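Local coordinates for protein peptidoglycan-N-acetylglucosamine deacetylase BC_1960 (Bacillus cereus, PDB 5O6Y) that removes acetyl groups from N-acetylglucosamine residues of cell wall peptidoglycan and also deacetylates soluble chitin substrates and N-acetylchitooligomers, at residues A[29-34]-A[60-65]; A[52-57]-A[74-79]. One frame throughout, in Å; residues are numbered along the deposited sequence.

How the interactions relate
The centres of the two contacts lie about 10 Å apart, and their segments alternate along the chain: 29-34, 52-57, 60-65, 74-79. Strand 22-28 runs into loop 29-34, and strand 51-54, its parallel neighbour in the sheet, pairs in turn with strand 75-78. Helices 56-61 and 63-71 connect these last two strands; interaction 2 uses the strands and the start of helix 56-61, whose end, with the break before helix 63-71, belongs to interaction 1. The contacts join directly, through a probable hydrogen bond from Leu55 N to Gly30 O (2.9 Å). The zinc-binding Asp29 and His79 also come together here, Asp29 OD1 3.4 Å from His79 NE2, and both reach the bound hydroxamate.

Interaction 1: residues A[29-34]-A[60-65]; sequences DGPDLE and EKFPNI. With 5YA (4-naphthalen-1-yl-~{N}-oxidanyl-benzamide), chain H.
Just beyond the zinc-binding Asp29, the active-site loop rests Pro31, Asp32 and Leu33 on Phe62, the N-cap residue of helix 63-71, and Ile65 in that helix's first turn. The Phe62 ring presents its CD2-CE2 edge to the loop backbone, CD2 standing 3.3 Å from Pro31 O near the ring plane. At CE1, Leu33 CG arrives obliquely at 3.7 Å, the two side chains crossing at about a right angle, while Lys61 CB sits over the centre of one face. Ile65 touches with both branches. With CG1 beside the backbone N (chi1 -50°) and the chain extended beyond it, CD1 reaches the carbonyl of Asp32 and lies 4.0 Å from Leu33 CD2; CG2 meets CB of the cis-proline Pro31, also at 4.0 Å. Polar bonds probably help hold the loop: Asp32 OD1 accepts from Glu34 N at 2.9 Å from above the carboxylate plane, forming an Asx turn, and OD2 bonds to Thr36 OG1. Asp29 OD1 is modelled 2.4 Å from inhibitor O2, a very short approach of doubtful exact length. Asp28, the predicted proton acceptor, closing the strand and Asp29 opening the loop are typical of the NodB homology domain.

Interaction 2: residues A[52-57]-A[74-79]; sequences FFLLGE and HVIGNH. With 5YA (4-naphthalen-1-yl-~{N}-oxidanyl-benzamide), chain H.
Phe53 and Gly77 form the middle bridge between parallel strands 51-54 and 75-78, neighbours in the curled parallel sheet of the barrel. Packing is tightest here, where the CA atoms are 4.1 Å apart. Gly77 brings no side chain, and CD2 of Phe53 lies obliquely against the glycine backbone, 3.6 Å from Gly77 CA. The ladder is made by Phe52 N to Val75 O (2.8 Å), Gly77 N to Phe52 O, modelled so short that its exact length is doubtful, and Leu54 N to Gly77 O (2.9 Å). On the face carrying Phe52, Leu54 and Ile76, Leu54 CD1 packs against Ile76 CG2 at 3.8 Å, with helix 63-71 beside them. The edge of Phe52 turns its CE1 to a face of His74 in an edge-to-face pair, centroids 5.6 Å apart and planes at 61°; His74 ND1 is bonded to Ala50 N.

Toward the C-terminal ends the pairing slackens. The last rung, His79 N to Leu54 O, stretches to 3.2 Å and bends to 145°, the donor standing above the carbonyl plane, and past it Glu57 is partly exposed and does not touch the second segment. With CG anti to the backbone N (chi1 -158°), the His79 ring reaches into the pocket: NE2 donates to inhibitor O2 at 2.7 Å, near the ring plane, and more weakly to O1, while ND1 bonds to Arg117 O. Strand 51-54, helices 56-61 and 63-71 and strand 75-78 make a beta-alpha-beta unit, after which His79 joins His83 and Asp29 in the Asp-His-His zinc site characteristic of polysaccharide deacetylases.

Interaction 1: residues A[29-34]-A[60-65]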
ATOM      1  N   ASP A  29      -3.552  -6.204   2.037  1.00 12.40           N
ATOM      2  CA  ASP A  29      -4.474  -7.238   2.502  1.00 17.63           C
ATOM      3  C   ASP A  29      -4.406  -7.470   4.006  1.00 20.34           C
ATOM      4  O   ASP A  29      -5.223  -8.223   4.529  1.00 36.03           O
ATOM      5  CB  ASP A  29      -4.293  -8.586   1.780  1.00 20.26           C
ATOM      6  CG  ASP A  29      -4.528  -8.481   0.293  1.00 20.44           C
ATOM      7  OD1 ASP A  29      -5.243  -7.556  -0.138  1.00 13.60           O
ATOM      8  OD2 ASP A  29      -3.992  -9.320  -0.453  1.00 11.37           O
ATOM      9  N   GLY A  30      -3.459  -6.859   4.716  1.00 20.53           N
ATOM     10  CA  GLY A  30      -3.363  -7.030   6.138  1.00 14.19           C
ATOM     11  C   GLY A  30      -4.439  -6.267   6.878  1.00 11.43           C
ATOM     12  O   GLY A  30      -5.315  -5.632   6.279  1.00 16.76           O
ATOM     13  N   PRO A  31      -4.382  -6.323   8.212  1.00 10.49           N
ATOM     14  CA  PRO A  31      -3.401  -7.066   9.007  1.00  5.92           C
ATOM     15  C   PRO A  31      -3.670  -8.567   9.070  1.00 10.06           C
ATOM     16  O   PRO A  31      -4.774  -9.022   8.770  1.00 16.28           O
ATOM     17  CB  PRO A  31      -3.549  -6.440  10.389  1.00  9.09           C
ATOM     18  CG  PRO A  31      -4.984  -6.029  10.442  1.00 11.45           C
ATOM     19  CD  PRO A  31      -5.281  -5.530   9.067  1.00 11.40           C
ATOM     20  N   ASP A  32      -2.645  -9.322   9.455  1.00 10.12           N
ATOM     21  CA  ASP A  32      -2.745 -10.760   9.651  1.00 11.79           C
ATOM     22  C   ASP A  32      -1.879 -11.131  10.846  1.00 18.60           C
ATOM     23  O   ASP A  32      -1.203 -10.282  11.432  1.00 30.10           O
ATOM     24  CB  ASP A  32      -2.330 -11.526   8.390  1.00 20.65           C
ATOM     25  CG  ASP A  32      -0.829 -11.604   8.223  1.00 28.73           C
ATOM     26  OD1 ASP A  32      -0.273 -12.718   8.325  1.00 30.00           O
ATOM     27  OD2 ASP A  32      -0.201 -10.551   7.998  1.00 30.64           O
ATOM     28  N   LEU A  33      -1.888 -12.411  11.208  1.00 13.40           N
ATOM     29  CA  LEU A  33      -1.182 -12.857  12.401  1.00 17.61           C
ATOM     30  C   LEU A  33       0.225 -13.372  12.134  1.00 20.48           C
ATOM     31  O   LEU A  33       1.026 -13.445  13.072  1.00 25.80           O
ATOM     32  CB  LEU A  33      -1.984 -13.953  13.110  1.00 18.52           C
ATOM     33  CG  LEU A  33      -3.138 -13.453  13.976  1.00 14.71           C
ATOM     34  CD1 LEU A  33      -3.947 -14.624  14.502  1.00 27.56           C
ATOM     35  CD2 LEU A  33      -2.608 -12.604  15.121  1.00 10.55           C
ATOM     36  N   GLU A  34       0.551 -13.729  10.895  1.00 18.30           N
ATOM     37  CA  GLU A  34       1.843 -14.328  10.591  1.00 24.82           C
ATOM     38  C   GLU A  34       2.775 -13.401   9.826  1.00 32.63           C
ATOM     39  O   GLU A  34       3.939 -13.247  10.208  1.00 36.41           O
ATOM     40  CB  GLU A  34       1.648 -15.630   9.801  1.00 26.21           C
ATOM     41  CG  GLU A  34       2.948 -16.352   9.480  1.00 43.27           C
ATOM     42  CD  GLU A  34       2.727 -17.679   8.780  1.00 56.48           C
ATOM     43  OE1 GLU A  34       1.558 -18.112   8.682  1.00 59.92           O
ATOM     44  OE2 GLU A  34       3.721 -18.288   8.329  1.00 61.28           O
ATOM     45  N   GLU A  60     -10.760  -5.568  11.817  1.00 18.72           N
ATOM     46  CA  GLU A  60     -11.663  -5.928  12.906  1.00 12.64           C
ATOM     47  C   GLU A  60     -11.137  -7.123  13.691  1.00 20.05           C
ATOM     48  O   GLU A  60     -11.230  -7.153  14.924  1.00 23.68           O
ATOM     49  CB  GLU A  60     -13.056  -6.236  12.359  1.00 12.77           C
ATOM     50  CG  GLU A  60     -13.852  -5.022  11.924  1.00 18.66           C
ATOM     51  CD  GLU A  60     -15.150  -5.401  11.237  1.00 26.32           C
ATOM     52  OE1 GLU A  60     -15.235  -6.531  10.710  1.00 23.09           O
ATOM     53  OE2 GLU A  60     -16.084  -4.572  11.229  1.00 32.32           O
ATOM     54  N   LYS A  61     -10.583  -8.118  12.992  1.00 21.12           N
ATOM     55  CA  LYS A  61     -10.162  -9.348  13.655  1.00 16.21           C
ATOM     56  C   LYS A  61      -8.908  -9.132  14.492  1.00 26.71           C
ATOM     57  O   LYS A  61      -8.774  -9.708  15.578  1.00 30.05           O
ATOM     58  CB  LYS A  61      -9.928 -10.446  12.619  1.00 10.98           C
ATOM     59  CG  LYS A  61     -11.109 -10.688  11.696  1.00 16.24           C
ATOM     60  CD  LYS A  61     -10.753 -11.675  10.598  1.00 24.48           C
ATOM     61  CE  LYS A  61     -11.904 -11.848   9.619  1.00 34.69           C
ATOM     62  NZ  LYS A  61     -11.529 -12.723   8.473  1.00 37.56           N
ATOM     63  N   PHE A  62      -7.979  -8.310  14.007  1.00 28.49           N
ATOM     64  CA  PHE A  62      -6.695  -8.076  14.666  1.00 27.46           C
ATOM     65  C   PHE A  62      -6.528  -6.581  14.922  1.00 35.09           C
ATOM     66  O   PHE A  62      -5.724  -5.911  14.259  1.00 38.16           O
ATOM     67  CB  PHE A  62      -5.548  -8.623  13.821  1.00 21.07           C
ATOM     68  CG  PHE A  62      -5.895  -9.881  13.074  1.00 22.90           C
ATOM     69  CD1 PHE A  62      -6.202 -11.046  13.757  1.00 21.46           C
ATOM     70  CD2 PHE A  62      -5.913  -9.897  11.688  1.00 25.63           C
ATOM     71  CE1 PHE A  62      -6.522 -12.204  13.071  1.00 17.12           C
ATOM     72  CE2 PHE A  62      -6.233 -11.052  10.998  1.00 23.25           C
ATOM     73  CZ  PHE A  62      -6.538 -12.207  11.691  1.00 20.09           C
ATOM     74  N   PRO A  63      -7.269  -6.027  15.888  1.00 38.21           N
ATOM     75  CA  PRO A  63      -7.229  -4.570  16.097  1.00 37.83           C
ATOM     76  C   PRO A  63      -5.917  -4.067  16.668  1.00 36.88           C
ATOM     77  O   PRO A  63      -5.606  -2.881  16.498  1.00 40.61           O
ATOM     78  CB  PRO A  63      -8.389  -4.319  17.075  1.00 37.38           C
ATOM     79  CG  PRO A  63      -9.195  -5.598  17.088  1.00 37.93           C
ATOM     80  CD  PRO A  63      -8.212  -6.686  16.804  1.00 37.17           C
ATOM     81  N   ASN A  64      -5.141  -4.916  17.343  1.00 31.31           N
ATOM     82  CA  ASN A  64      -3.892  -4.462  17.941  1.00 36.45           C
ATOM     83  C   ASN A  64      -2.769  -4.356  16.919  1.00 28.09           C
ATOM     84  O   ASN A  64      -1.900  -3.486  17.046  1.00 23.41           O
ATOM     85  CB  ASN A  64      -3.486  -5.397  19.081  1.00 39.87           C
ATOM     86  CG  ASN A  64      -3.545  -6.860  18.685  1.00 36.38           C
ATOM     87  OD1 ASN A  64      -4.282  -7.240  17.774  1.00 37.93           O
ATOM     88  ND2 ASN A  64      -2.771  -7.692  19.375  1.00 24.15           N
ATOM     89  N   ILE A  65      -2.766  -5.223  15.905  1.00 20.54           N
ATOM     90  CA  ILE A  65      -1.737  -5.138  14.876  1.00 20.31           C
ATOM     91  C   ILE A  65      -1.925  -3.881  14.036  1.00 10.90           C
ATOM     92  O   ILE A  65      -0.951  -3.313  13.529  1.00  7.49           O
ATOM     93  CB  ILE A  65      -1.740  -6.415  14.019  1.00 13.91           C
ATOM     94  CG1 ILE A  65      -1.714  -7.639  14.936  1.00 10.62           C
ATOM     95  CG2 ILE A  65      -0.547  -6.428  13.072  1.00  5.55           C
ATOM     96  CD1 ILE A  65      -1.369  -8.930  14.233  1.00 21.40           C
TER
HETATM   97  C1  5YA H 304      -0.565  -9.265 -10.932  0.66 46.63           C
HETATM   98  C2  5YA H 304      -1.125  -8.914  -9.700  0.66 46.94           C
HETATM   99  C3  5YA H 304      -2.129  -7.951  -9.613  0.66 47.44           C
HETATM  100  C4  5YA H 304      -2.582  -7.298 -10.800  0.66 48.25           C
HETATM  101  C5  5YA H 304      -2.010  -7.656 -12.057  0.66 48.20           C
HETATM  102  C6  5YA H 304      -0.990  -8.653 -12.108  0.66 47.55           C
HETATM  103  C7  5YA H 304      -3.601  -6.301 -10.763  0.66 46.57           C
HETATM  104  C8  5YA H 304      -4.020  -5.692 -11.943  0.66 44.62           C
HETATM  105  O1  5YA H 304      -3.951  -5.271  -4.021  0.66 29.49           O
HETATM  106  C9  5YA H 304      -3.457  -6.045 -13.174  0.66 42.16           C
HETATM  107  C10 5YA H 304      -2.462  -7.014 -13.247  0.66 44.42           C
HETATM  108  C11 5YA H 304      -2.691  -7.600  -8.274  0.66 43.99           C
HETATM  109  C12 5YA H 304      -2.319  -6.403  -7.696  0.66 42.68           C
HETATM  110  C13 5YA H 304      -2.811  -6.038  -6.459  0.66 43.10           C
HETATM  111  N1  5YA H 304      -4.839  -7.271  -3.649  0.66 30.81           N
HETATM  112  C14 5YA H 304      -3.670  -6.875  -5.778  0.66 37.31           C
HETATM  113  C15 5YA H 304      -4.045  -8.086  -6.345  0.66 39.66           C
HETATM  114  C16 5YA H 304      -3.553  -8.450  -7.593  0.66 41.40           C
HETATM  115  C17 5YA H 304      -4.175  -6.417  -4.408  0.66 32.47           C
HETATM  116  O2  5YA H 304      -5.299  -6.854  -2.387  0.66  4.46           O

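Interaction 2: residues A[52-57]-A[74-79]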
ATOM      1  N   PHE A  52       0.927   0.633   4.659  1.00 14.20           N
ATOM      2  CA  PHE A  52       0.112  -0.576   4.703  1.00 13.19           C
ATOM      3  C   PHE A  52      -1.318  -0.239   4.300  1.00  7.89           C
ATOM      4  O   PHE A  52      -1.984   0.559   4.968  1.00  4.99           O
ATOM      5  CB  PHE A  52       0.139  -1.203   6.098  1.00  8.51           C
ATOM      6  CG  PHE A  52       1.459  -1.819   6.462  1.00  5.48           C
ATOM      7  CD1 PHE A  52       2.505  -1.032   6.921  1.00 10.41           C
ATOM      8  CD2 PHE A  52       1.654  -3.185   6.353  1.00  4.93           C
ATOM      9  CE1 PHE A  52       3.721  -1.595   7.259  1.00  4.96           C
ATOM     10  CE2 PHE A  52       2.867  -3.755   6.688  1.00  8.89           C
ATOM     11  CZ  PHE A  52       3.902  -2.959   7.142  1.00  4.93           C
ATOM     12  N   PHE A  53      -1.784  -0.846   3.210  1.00  4.82           N
ATOM     13  CA  PHE A  53      -3.176  -0.728   2.789  1.00  9.78           C
ATOM     14  C   PHE A  53      -3.958  -1.874   3.417  1.00  4.90           C
ATOM     15  O   PHE A  53      -3.846  -3.026   2.982  1.00  4.84           O
ATOM     16  CB  PHE A  53      -3.291  -0.740   1.267  1.00  4.73           C
ATOM     17  CG  PHE A  53      -2.880   0.549   0.621  1.00  4.69           C
ATOM     18  CD1 PHE A  53      -1.641   0.672   0.013  1.00  4.61           C
ATOM     19  CD2 PHE A  53      -3.729   1.642   0.632  1.00  4.74           C
ATOM     20  CE1 PHE A  53      -1.261   1.860  -0.581  1.00  4.58           C
ATOM     21  CE2 PHE A  53      -3.355   2.834   0.042  1.00 15.25           C
ATOM     22  CZ  PHE A  53      -2.117   2.943  -0.567  1.00  4.63           C
ATOM     23  N   LEU A  54      -4.749  -1.560   4.437  1.00  5.01           N
ATOM     24  CA  LEU A  54      -5.380  -2.562   5.282  1.00 11.50           C
ATOM     25  C   LEU A  54      -6.826  -2.789   4.863  1.00  8.82           C
ATOM     26  O   LEU A  54      -7.570  -1.831   4.626  1.00 10.16           O
ATOM     27  CB  LEU A  54      -5.325  -2.138   6.751  1.00 13.69           C
ATOM     28  CG  LEU A  54      -3.938  -1.871   7.335  1.00  5.21           C
ATOM     29  CD1 LEU A  54      -4.053  -1.436   8.785  1.00 14.03           C
ATOM     30  CD2 LEU A  54      -3.055  -3.100   7.210  1.00  5.16           C
ATOM     31  N   LEU A  55      -7.218  -4.058   4.781  1.00  8.92           N
ATOM     32  CA  LEU A  55      -8.620  -4.400   4.584  1.00 14.19           C
ATOM     33  C   LEU A  55      -9.418  -4.115   5.851  1.00  7.65           C
ATOM     34  O   LEU A  55      -8.954  -4.370   6.967  1.00  6.23           O
ATOM     35  CB  LEU A  55      -8.760  -5.871   4.197  1.00 15.85           C
ATOM     36  CG  LEU A  55      -8.430  -6.237   2.749  1.00  9.16           C
ATOM     37  CD1 LEU A  55      -8.246  -7.735   2.603  1.00  9.63           C
ATOM     38  CD2 LEU A  55      -9.533  -5.747   1.832  1.00  4.93           C
ATOM     39  N   GLY A  56     -10.627  -3.583   5.673  1.00 22.95           N
ATOM     40  CA  GLY A  56     -11.461  -3.271   6.824  1.00 20.79           C
ATOM     41  C   GLY A  56     -11.896  -4.506   7.590  1.00 17.47           C
ATOM     42  O   GLY A  56     -11.946  -4.494   8.823  1.00  9.25           O
ATOM     43  N   GLU A  57     -12.213  -5.588   6.874  1.00 23.39           N
ATOM     44  CA  GLU A  57     -12.678  -6.801   7.538  1.00 21.13           C
ATOM     45  C   GLU A  57     -11.573  -7.448   8.365  1.00 18.32           C
ATOM     46  O   GLU A  57     -11.861  -8.100   9.377  1.00 19.36           O
ATOM     47  CB  GLU A  57     -13.225  -7.792   6.507  1.00 22.63           C
ATOM     48  CG  GLU A  57     -12.164  -8.654   5.840  1.00 35.70           C
ATOM     49  CD  GLU A  57     -12.727  -9.542   4.751  1.00 45.33           C
ATOM     50  OE1 GLU A  57     -13.875  -9.304   4.323  1.00 45.60           O
ATOM     51  OE2 GLU A  57     -12.019 -10.479   4.322  1.00 46.77           O
ATOM     52  N   HIS A  74       4.716   3.823  10.826  1.00 14.31           N
ATOM     53  CA  HIS A  74       4.261   3.510   9.481  1.00  8.79           C
ATOM     54  C   HIS A  74       2.951   4.234   9.180  1.00  5.24           C
ATOM     55  O   HIS A  74       2.273   4.755  10.069  1.00 14.23           O
ATOM     56  CB  HIS A  74       4.095   2.002   9.305  1.00  5.17           C
ATOM     57  CG  HIS A  74       5.351   1.223   9.541  1.00  6.29           C
ATOM     58  ND1 HIS A  74       6.514   1.454   8.838  1.00  9.27           N
ATOM     59  CD2 HIS A  74       5.626   0.213  10.399  1.00  8.00           C
ATOM     60  CE1 HIS A  74       7.451   0.621   9.254  1.00  6.92           C
ATOM     61  NE2 HIS A  74       6.938  -0.143  10.200  1.00  7.79           N
ATOM     62  N   VAL A  75       2.598   4.265   7.898  1.00  5.15           N
ATOM     63  CA  VAL A  75       1.387   4.922   7.421  1.00  6.11           C
ATOM     64  C   VAL A  75       0.388   3.856   6.996  1.00  5.14           C
ATOM     65  O   VAL A  75       0.760   2.848   6.381  1.00  5.06           O
ATOM     66  CB  VAL A  75       1.697   5.896   6.266  1.00  7.99           C
ATOM     67  CG1 VAL A  75       0.411   6.437   5.653  1.00  5.10           C
ATOM     68  CG2 VAL A  75       2.570   7.038   6.765  1.00  5.13           C
ATOM     69  N   ILE A  76      -0.879   4.075   7.337  1.00  8.39           N
ATOM     70  CA  ILE A  76      -1.958   3.131   7.071  1.00  6.38           C
ATOM     71  C   ILE A  76      -2.802   3.658   5.918  1.00  5.15           C
ATOM     72  O   ILE A  76      -3.119   4.851   5.861  1.00  8.27           O
ATOM     73  CB  ILE A  76      -2.810   2.906   8.337  1.00 12.49           C
ATOM     74  CG1 ILE A  76      -2.018   2.094   9.364  1.00  5.75           C
ATOM     75  CG2 ILE A  76      -4.139   2.236   7.999  1.00  5.34           C
ATOM     76  CD1 ILE A  76      -2.636   2.078  10.743  1.00 12.60           C
ATOM     77  N   GLY A  77      -3.156   2.766   4.994  1.00  6.81           N
ATOM     78  CA  GLY A  77      -3.998   3.122   3.868  1.00  5.02           C
ATOM     79  C   GLY A  77      -5.275   2.307   3.787  1.00  8.40           C
ATOM     80  O   GLY A  77      -5.368   1.225   4.372  1.00  5.07           O
ATOM     81  N   ASN A  78      -6.258   2.817   3.048  1.00  5.02           N
ATOM     82  CA  ASN A  78      -7.575   2.197   2.947  1.00  5.05           C
ATOM     83  C   ASN A  78      -7.602   1.250   1.750  1.00  8.31           C
ATOM     84  O   ASN A  78      -7.412   1.680   0.608  1.00  4.85           O
ATOM     85  CB  ASN A  78      -8.647   3.277   2.812  1.00  5.10           C
ATOM     86  CG  ASN A  78     -10.053   2.744   3.011  1.00  7.59           C
ATOM     87  OD1 ASN A  78     -10.353   1.593   2.689  1.00  5.12           O
ATOM     88  ND2 ASN A  78     -10.929   3.590   3.540  1.00  6.28           N
ATOM     89  N   HIS A  79      -7.853  -0.034   2.011  1.00  8.58           N
ATOM     90  CA  HIS A  79      -7.870  -1.061   0.974  1.00 11.65           C
ATOM     91  C   HIS A  79      -9.254  -1.691   0.837  1.00  9.77           C
ATOM     92  O   HIS A  79      -9.374  -2.868   0.491  1.00  6.12           O
ATOM     93  CB  HIS A  79      -6.815  -2.130   1.265  1.00  4.82           C
ATOM     94  CG  HIS A  79      -6.392  -2.912   0.059  1.00  4.71           C
ATOM     95  ND1 HIS A  79      -6.397  -2.384  -1.214  1.00  4.77           N
ATOM     96  CD2 HIS A  79      -5.950  -4.186  -0.065  1.00  4.67           C
ATOM     97  CE1 HIS A  79      -5.977  -3.297  -2.070  1.00  4.53           C
ATOM     98  NE2 HIS A  79      -5.699  -4.401  -1.399  1.00  4.56           N
TER
HETATM   99  C1  5YA H 304      -0.565  -9.265 -10.932  0.66 46.63           C
HETATM  100  C2  5YA H 304      -1.125  -8.914  -9.700  0.66 46.94           C
HETATM  101  C3  5YA H 304      -2.129  -7.951  -9.613  0.66 47.44           C
HETATM  102  C4  5YA H 304      -2.582  -7.298 -10.800  0.66 48.25           C
HETATM  103  C5  5YA H 304      -2.010  -7.656 -12.057  0.66 48.20           C
HETATM  104  C6  5YA H 304      -0.990  -8.653 -12.108  0.66 47.55           C
HETATM  105  C7  5YA H 304      -3.601  -6.301 -10.763  0.66 46.57           C
HETATM  106  C8  5YA H 304      -4.020  -5.692 -11.943  0.66 44.62           C
HETATM  107  O1  5YA H 304      -3.951  -5.271  -4.021  0.66 29.49           O
HETATM  108  C9  5YA H 304      -3.457  -6.045 -13.174  0.66 42.16           C
HETATM  109  C10 5YA H 304      -2.462  -7.014 -13.247  0.66 44.42           C
HETATM  110  C11 5YA H 304      -2.691  -7.600  -8.274  0.66 43.99           C
HETATM  111  C12 5YA H 304      -2.319  -6.403  -7.696  0.66 42.68           C
HETATM  112  C13 5YA H 304      -2.811  -6.038  -6.459  0.66 43.10           C
HETATM  113  N1  5YA H 304      -4.839  -7.271  -3.649  0.66 30.81           N
HETATM  114  C14 5YA H 304      -3.670  -6.875  -5.778  0.66 37.31           C
HETATM  115  C15 5YA H 304      -4.045  -8.086  -6.345  0.66 39.66           C
HETATM  116  C16 5YA H 304      -3.553  -8.450  -7.593  0.66 41.40           C
HETATM  117  C17 5YA H 304      -4.175  -6.417  -4.408  0.66 32.47           C
HETATM  118  O2  5YA H 304      -5.299  -6.854  -2.387  0.66  4.46           O